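Local coordinates for putative uncharacterized protein Ta0848 (Thermoplasma acidophilum, PDB 4MN7), which acts as a type II free methionine-R-sulfoxide reductase, probably converting the oxidised free amino acid back to methionine within a GAF domain, at residues A14-Y17 / L18-N22; A115-K118 / E119-A122; L3-F6 / A7-Q10. The protein carries 1 engineered substitution. One frame throughout, in Å; residues are numbered along the deposited sequence.

Overall arrangement
All three contacts are local, each joining side chains about one helical turn apart, and along the chain they come in the order contact 3, contact 1, contact 2. Contacts 3 and 1 share helix 2-21, the first near its start and the second near its end, with centres about 17 Å apart. Contact 2 starts helix 118-136, its centre about 15 Å from that of contact 1 and about 27 Å from that of contact 3. Both helices belong to a GAF domain built round a six-stranded antiparallel sheet, and helix 118-136 packs against helix 2-21. Contacts 1 and 3 also touch the second subunit, which makes helix 2-21 part of the dimer interface.

Contact 1 (A14-Y17 / L18-N22); sequences ACQY and LKEKN
Lys21 lays a methylene of its stem over one face of the Tyr17 ring, a CH-pi contact across a single helical turn. Its CG stands 3.7 Å from the centroid of the Tyr17 ring, 14° off the ring normal, and is shifted toward the rim near CE2. The two side chains cross at about a right angle. With CG of Tyr17 anti to the backbone N (chi1 180°), the ring lies beside its own carbonyl carbon and meets the following turn, while a bend at chi2 of Lys21 leads the ammonium end away.

Backbone hydrogen bonds of the i to i+4 kind join the same turns: Leu18 N to Ala14 O (2.8 Å), Lys19 N to Cys15 O (3.0 Å), Glu20 N to Gln16 O (2.8 Å) and Lys21 N to Tyr17 O (2.8 Å). This is the closing part of helix 2-21 of the GAF domain. Leu18 packs there on Val28 of the sheet and on Leu124 and Ile127 of helix 118-136, while Tyr17 meets Phe6 of the second subunit edge-to-face.

Polar side chains add bonds to main-chain oxygens. Asn22 ND2 donates to Leu18 O at 2.9 Å, with the acceptor close to the Asn22 amide plane, and Lys19 NZ reaches Asp26 O. The branch of Leu18 also lies against the helix backbone, its CG 3.2 Å from Ala14 O.

Contact 2 (A115-K118 / E119-A122); sequences AFSK and EDEA
Glu119 meets Ser117 by way of its CB, which lies 3.7 Å from Ser117 OG, and through a water that donates to both Ser117 OG and Glu119 OE1, tying the exposed carboxylate to the N-cap residue.

Asp120, three residues after the cap, makes the central grip. Its OD2 accepts Ser117 N at 2.8 Å through the anti lone pair and Ser117 OG at 2.9 Å, the hydroxyl coming from above the carboxylate plane (52° out of it). CG of Asp120 lies anti to its carbonyl carbon (chi1 -71°), which turns the carboxylate back beside the start of helix 118-136, entered from the loop after strand 101-110 of the GAF domain. The bond to the Ser117 amide is the half of a capping box that an N3 side chain supplies, here doubled by the serine hydroxyl.

Glu121 N donates to Ser117 O at 3.0 Å. The Glu121 side chain runs alongside that of Lys118, pointing the same way, and their salt bridge is long, 3.7 Å from Lys118 NZ to Glu121 OE1; OE2 has a firmer partner in Asn71 ND2. Ala122 N then bonds to Lys118 O at 3.0 Å.

Asp120 thus binds the cap amide and hydroxyl with OD2 and Tyr25 OH with OD1, fixing its rotation, and the positive end of the helix dipole would be expected to suit its negative charge.

Contact 3 (L3-F6 / A7-Q10); sequences LKEF and ARSQ
Glu5 and Arg8 lie side by side and point the same way, one turn of helix apart, with carboxylate and guanidinium planes only 15° from parallel. Both carboxylate oxygens close on a single nitrogen: Glu5 OE2 stands 2.8 Å from Arg8 NH1, at the guanidinium edge, and Glu5 OE1 accepts a weak, bent hydrogen bond from the same Arg8 NH1 at 2.8 Å. A bend at chi3 of Arg8 (-97°) brings NH1 back to Glu5, while NH2 forms a salt bridge with Glu41.

Phe6 and Gln10 cross at a slant on another side of the helix. Gln10 CG rests over one face of the Phe6 ring, 4.2 Å from its centroid, in a CH-pi contact offset toward CZ. Both residues also touch Leu134 of helix 118-136, and the ring reaches Ile127 and Tyr17 of the second subunit. A serine in place of Phe6 would probably open a gap under Gln10 CG and leave Tyr17 of the second subunit without its aromatic neighbour.

Beneath the side chains runs the regular backbone pattern of helix 2-21, such as Ala7 N to Leu3 O at 2.7 Å and Gln10 N to Phe6 O at 3.1 Å.

Chemically the turn is two-sided, aromatic and aliphatic at the dimer interface and ionic on the other, where exposed Glu5 and Glu41 of strand 37-44 are likely to share in offsetting the charge of Arg8.

Contact 1 (A14-Y17 / L18-N22)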
loop_
_atom_site.group_PDB
_atom_site.type_symbol
_atom_site.label_atom_id
_atom_site.label_comp_id
_atom_site.label_asym_id
_atom_site.label_seq_id
_atom_site.Cartn_x
_atom_site.Cartn_y
_atom_site.Cartn_z
ATOM N N ALA A 14 3.578 4.619 -4.149
ATOM C CA ALA A 14 4.877 4.290 -3.512
ATOM C C ALA A 14 6.098 4.702 -4.381
ATOM O O ALA A 14 7.091 5.267 -3.894
ATOM C CB ALA A 14 4.930 2.816 -3.140
ATOM N N CYS A 15 6.057 4.395 -5.672
ATOM C CA CYS A 15 7.166 4.826 -6.572
ATOM C C CYS A 15 7.286 6.360 -6.573
ATOM O O CYS A 15 8.343 6.884 -6.574
ATOM C CB CYS A 15 6.954 4.332 -8.007
ATOM S SG CYS A 15 6.818 2.535 -8.285
ATOM N N GLN A 16 6.169 7.071 -6.513
ATOM C CA GLN A 16 6.175 8.517 -6.537
ATOM C C GLN A 16 6.786 9.063 -5.243
ATOM O O GLN A 16 7.672 9.905 -5.289
ATOM C CB GLN A 16 4.725 9.031 -6.757
ATOM C CG GLN A 16 4.511 10.537 -6.960
ATOM C CD GLN A 16 5.395 11.160 -8.046
ATOM O OE1 GLN A 16 6.132 12.096 -7.764
ATOM N NE2 GLN A 16 5.329 10.645 -9.273
ATOM N N TYR A 17 6.297 8.613 -4.083
ATOM C CA TYR A 17 6.946 8.950 -2.852
ATOM C C TYR A 17 8.441 8.641 -2.873
ATOM O O TYR A 17 9.292 9.461 -2.505
ATOM C CB TYR A 17 6.235 8.231 -1.673
ATOM C CG TYR A 17 6.847 8.515 -0.327
ATOM C CD1 TYR A 17 7.941 7.782 0.090
ATOM C CD2 TYR A 17 6.357 9.523 0.542
ATOM C CE1 TYR A 17 8.533 7.994 1.320
ATOM C CE2 TYR A 17 6.970 9.769 1.800
ATOM C CZ TYR A 17 8.059 8.986 2.173
ATOM O OH TYR A 17 8.741 9.052 3.385
ATOM N N LEU A 18 8.810 7.444 -3.294
ATOM C CA LEU A 18 10.248 7.110 -3.282
ATOM C C LEU A 18 11.106 8.074 -4.126
ATOM O O LEU A 18 12.229 8.422 -3.767
ATOM C CB LEU A 18 10.480 5.639 -3.696
ATOM C CG LEU A 18 10.009 4.682 -2.592
ATOM C CD1 LEU A 18 9.874 3.268 -3.111
ATOM C CD2 LEU A 18 10.907 4.713 -1.354
ATOM N N LYS A 19 10.584 8.446 -5.279
ATOM C CA LYS A 19 11.328 9.296 -6.205
ATOM C C LYS A 19 11.325 10.747 -5.753
ATOM O O LYS A 19 12.361 11.371 -5.670
ATOM C CB LYS A 19 10.764 9.144 -7.608
ATOM C CG LYS A 19 11.620 9.841 -8.640
ATOM C CD LYS A 19 11.034 9.729 -10.028
ATOM C CE LYS A 19 11.439 10.915 -10.885
ATOM N NZ LYS A 19 12.915 10.868 -10.981
ATOM N N GLU A 20 10.166 11.273 -5.390
ATOM C CA GLU A 20 10.086 12.644 -4.818
ATOM C C GLU A 20 10.838 12.817 -3.517
ATOM O O GLU A 20 11.337 13.881 -3.254
ATOM C CB GLU A 20 8.682 13.001 -4.412
ATOM C CG GLU A 20 7.684 13.528 -5.406
ATOM C CD GLU A 20 6.366 13.799 -4.640
ATOM O OE1 GLU A 20 6.450 14.219 -3.450
ATOM O OE2 GLU A 20 5.265 13.559 -5.184
ATOM N N LYS A 21 10.858 11.833 -2.630
ATOM C CA LYS A 21 11.482 12.117 -1.327
ATOM C C LYS A 21 12.926 11.847 -1.241
ATOM O O LYS A 21 13.516 12.116 -0.211
ATOM C CB LYS A 21 10.778 11.382 -0.187
ATOM C CG LYS A 21 9.321 11.786 -0.031
ATOM C CD LYS A 21 9.125 13.249 0.326
ATOM C CE LYS A 21 7.662 13.644 0.132
ATOM N NZ LYS A 21 7.368 14.772 1.051
ATOM N N ASN A 22 13.520 11.305 -2.290
ATOM C CA ASN A 22 14.931 10.939 -2.210
ATOM C C ASN A 22 15.607 11.535 -3.414
ATOM O O ASN A 22 15.284 11.189 -4.549
ATOM C CB ASN A 22 15.136 9.417 -2.175
ATOM C CG ASN A 22 14.536 8.812 -0.970
ATOM O OD1 ASN A 22 15.189 8.672 0.025
ATOM N ND2 ASN A 22 13.300 8.372 -1.077
#

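Contact 2 (A115-K118 / E119-A122)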
loop_
_atom_site.group_PDB
_atom_site.type_symbol
_atom_site.label_atom_id
_atom_site.label_comp_id
_atom_site.label_asym_id
_atom_site.label_seq_id
_atom_site.Cartn_x
_atom_site.Cartn_y
_atom_site.Cartn_z
ATOM N N ALA A 115 24.901 5.658 -4.650
ATOM C CA ALA A 115 23.750 6.376 -4.165
ATOM C C ALA A 115 23.088 5.695 -2.917
ATOM O O ALA A 115 22.368 6.347 -2.191
ATOM C CB ALA A 115 22.717 6.430 -5.281
ATOM N N PHE A 116 23.264 4.397 -2.764
ATOM C CA PHE A 116 22.453 3.592 -1.855
ATOM C C PHE A 116 23.298 3.073 -0.706
ATOM O O PHE A 116 24.149 2.195 -0.857
ATOM C CB PHE A 116 21.816 2.458 -2.620
ATOM C CG PHE A 116 21.015 2.930 -3.791
ATOM C CD1 PHE A 116 19.857 3.616 -3.619
ATOM C CD2 PHE A 116 21.460 2.715 -5.081
ATOM C CE1 PHE A 116 19.107 4.067 -4.704
ATOM C CE2 PHE A 116 20.717 3.179 -6.171
ATOM C CZ PHE A 116 19.540 3.860 -5.985
ATOM N N SER A 117 23.097 3.683 0.442
ATOM C CA SER A 117 23.853 3.328 1.645
ATOM C C SER A 117 23.108 2.224 2.423
ATOM O O SER A 117 22.004 1.791 2.030
ATOM C CB SER A 117 23.977 4.597 2.524
ATOM O OG SER A 117 22.676 5.079 2.903
ATOM N N LYS A 118 23.684 1.788 3.522
ATOM C CA LYS A 118 23.077 0.806 4.423
ATOM C C LYS A 118 21.757 1.283 4.958
ATOM O O LYS A 118 20.841 0.490 5.072
ATOM C CB LYS A 118 23.956 0.493 5.633
ATOM C CG LYS A 118 25.284 -0.120 5.304
ATOM C CD LYS A 118 25.143 -1.587 4.953
ATOM C CE LYS A 118 26.381 -2.101 4.196
ATOM N NZ LYS A 118 26.019 -3.355 3.468
ATOM N N GLU A 119 21.666 2.572 5.257
ATOM C CA GLU A 119 20.403 3.215 5.705
ATOM C C GLU A 119 19.302 2.965 4.646
ATOM O O GLU A 119 18.209 2.553 4.960
ATOM C CB GLU A 119 20.637 4.729 5.920
ATOM C CG GLU A 119 19.393 5.591 6.146
ATOM C CD GLU A 119 19.624 7.127 6.111
ATOM O OE1 GLU A 119 20.737 7.612 5.737
ATOM O OE2 GLU A 119 18.663 7.876 6.453
ATOM N N ASP A 120 19.629 3.195 3.390
ATOM C CA ASP A 120 18.704 2.986 2.265
ATOM C C ASP A 120 18.270 1.542 2.130
ATOM O O ASP A 120 17.098 1.220 1.878
ATOM C CB ASP A 120 19.400 3.361 0.925
ATOM C CG ASP A 120 19.622 4.854 0.748
ATOM O OD1 ASP A 120 18.643 5.639 0.706
ATOM O OD2 ASP A 120 20.817 5.247 0.652
ATOM N N GLU A 121 19.220 0.659 2.250
ATOM C CA GLU A 121 18.937 -0.711 2.230
ATOM C C GLU A 121 17.917 -1.110 3.252
ATOM O O GLU A 121 16.970 -1.829 2.928
ATOM C CB GLU A 121 20.215 -1.538 2.450
ATOM C CG GLU A 121 21.152 -1.452 1.287
ATOM C CD GLU A 121 22.385 -2.353 1.403
ATOM O OE1 GLU A 121 22.485 -3.177 2.343
ATOM O OE2 GLU A 121 23.263 -2.227 0.507
ATOM N N ALA A 122 18.143 -0.701 4.497
ATOM C CA ALA A 122 17.255 -1.096 5.605
ATOM C C ALA A 122 15.866 -0.434 5.441
ATOM O O ALA A 122 14.830 -1.068 5.609
ATOM C CB ALA A 122 17.899 -0.716 6.946
HETATM O O HOH W 1 21.272 7.484 3.005
#

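Contact 3 (L3-F6 / A7-Q10)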
loop_
_atom_site.group_PDB
_atom_site.type_symbol
_atom_site.label_atom_id
_atom_site.label_comp_id
_atom_site.label_asym_id
_atom_site.label_seq_id
_atom_site.Cartn_x
_atom_site.Cartn_y
_atom_site.Cartn_z
ATOM N N LEU A 3 -9.435 -4.758 -7.142
ATOM C CA LEU A 3 -8.246 -4.890 -6.235
ATOM C C LEU A 3 -6.854 -4.809 -6.869
ATOM O O LEU A 3 -5.921 -4.237 -6.252
ATOM C CB LEU A 3 -8.263 -6.174 -5.423
ATOM C CG LEU A 3 -9.133 -6.283 -4.191
ATOM C CD1 LEU A 3 -8.841 -7.611 -3.477
ATOM C CD2 LEU A 3 -8.899 -5.096 -3.289
ATOM N N LYS A 4 -6.679 -5.416 -8.048
ATOM C CA LYS A 4 -5.453 -5.211 -8.788
ATOM C C LYS A 4 -5.295 -3.785 -9.169
ATOM O O LYS A 4 -4.185 -3.252 -9.123
ATOM C CB LYS A 4 -5.404 -6.056 -10.052
ATOM C CG LYS A 4 -5.093 -7.519 -9.756
ATOM C CD LYS A 4 -4.169 -8.156 -10.799
ATOM C CE LYS A 4 -4.907 -8.800 -11.927
ATOM N NZ LYS A 4 -3.979 -9.025 -13.054
ATOM N N GLU A 5 -6.365 -3.123 -9.608
ATOM C CA GLU A 5 -6.187 -1.741 -9.966
ATOM C C GLU A 5 -5.951 -0.872 -8.722
ATOM O O GLU A 5 -5.199 0.060 -8.783
ATOM C CB GLU A 5 -7.286 -1.234 -10.916
ATOM C CG GLU A 5 -7.233 -1.942 -12.297
ATOM C CD GLU A 5 -5.830 -2.022 -13.019
ATOM O OE1 GLU A 5 -5.094 -1.007 -13.183
ATOM O OE2 GLU A 5 -5.471 -3.132 -13.488
ATOM N N PHE A 6 -6.568 -1.223 -7.598
ATOM C CA PHE A 6 -6.293 -0.569 -6.344
ATOM C C PHE A 6 -4.811 -0.776 -5.949
ATOM O O PHE A 6 -4.106 0.182 -5.681
ATOM C CB PHE A 6 -7.171 -1.143 -5.242
ATOM C CG PHE A 6 -6.760 -0.701 -3.876
ATOM C CD1 PHE A 6 -6.992 0.607 -3.470
ATOM C CD2 PHE A 6 -6.165 -1.564 -2.995
ATOM C CE1 PHE A 6 -6.591 1.047 -2.218
ATOM C CE2 PHE A 6 -5.819 -1.151 -1.720
ATOM C CZ PHE A 6 -6.007 0.157 -1.333
ATOM N N ALA A 7 -4.340 -2.016 -6.037
ATOM C CA ALA A 7 -2.949 -2.324 -5.729
ATOM C C ALA A 7 -2.007 -1.577 -6.616
ATOM O O ALA A 7 -0.945 -1.073 -6.160
ATOM C CB ALA A 7 -2.661 -3.823 -5.765
ATOM N N ARG A 8 -2.339 -1.508 -7.897
ATOM C CA ARG A 8 -1.433 -0.800 -8.809
ATOM C C ARG A 8 -1.342 0.673 -8.484
ATOM O O ARG A 8 -0.242 1.246 -8.598
ATOM C CB ARG A 8 -1.838 -1.003 -10.281
ATOM C CG ARG A 8 -0.868 -0.351 -11.242
ATOM C CD ARG A 8 -1.401 -0.289 -12.651
ATOM N NE ARG A 8 -0.838 -1.427 -13.376
ATOM C CZ ARG A 8 -1.500 -2.512 -13.660
ATOM N NH1 ARG A 8 -2.751 -2.600 -13.322
ATOM N NH2 ARG A 8 -0.908 -3.490 -14.286
ATOM N N SER A 9 -2.467 1.307 -8.058
ATOM C CA SER A 9 -2.389 2.722 -7.677
ATOM C C SER A 9 -1.554 2.912 -6.384
ATOM O O SER A 9 -0.823 3.899 -6.272
ATOM C CB SER A 9 -3.784 3.458 -7.631
ATOM O OG SER A 9 -4.450 3.411 -6.385
ATOM N N GLN A 10 -1.657 1.983 -5.428
ATOM C CA GLN A 10 -0.757 1.999 -4.248
ATOM C C GLN A 10 0.706 1.920 -4.643
ATOM O O GLN A 10 1.522 2.686 -4.179
ATOM C CB GLN A 10 -1.080 0.858 -3.299
ATOM C CG GLN A 10 -2.404 1.029 -2.585
ATOM C CD GLN A 10 -2.386 2.230 -1.633
ATOM O OE1 GLN A 10 -1.614 2.241 -0.686
ATOM N NE2 GLN A 10 -3.207 3.214 -1.893
#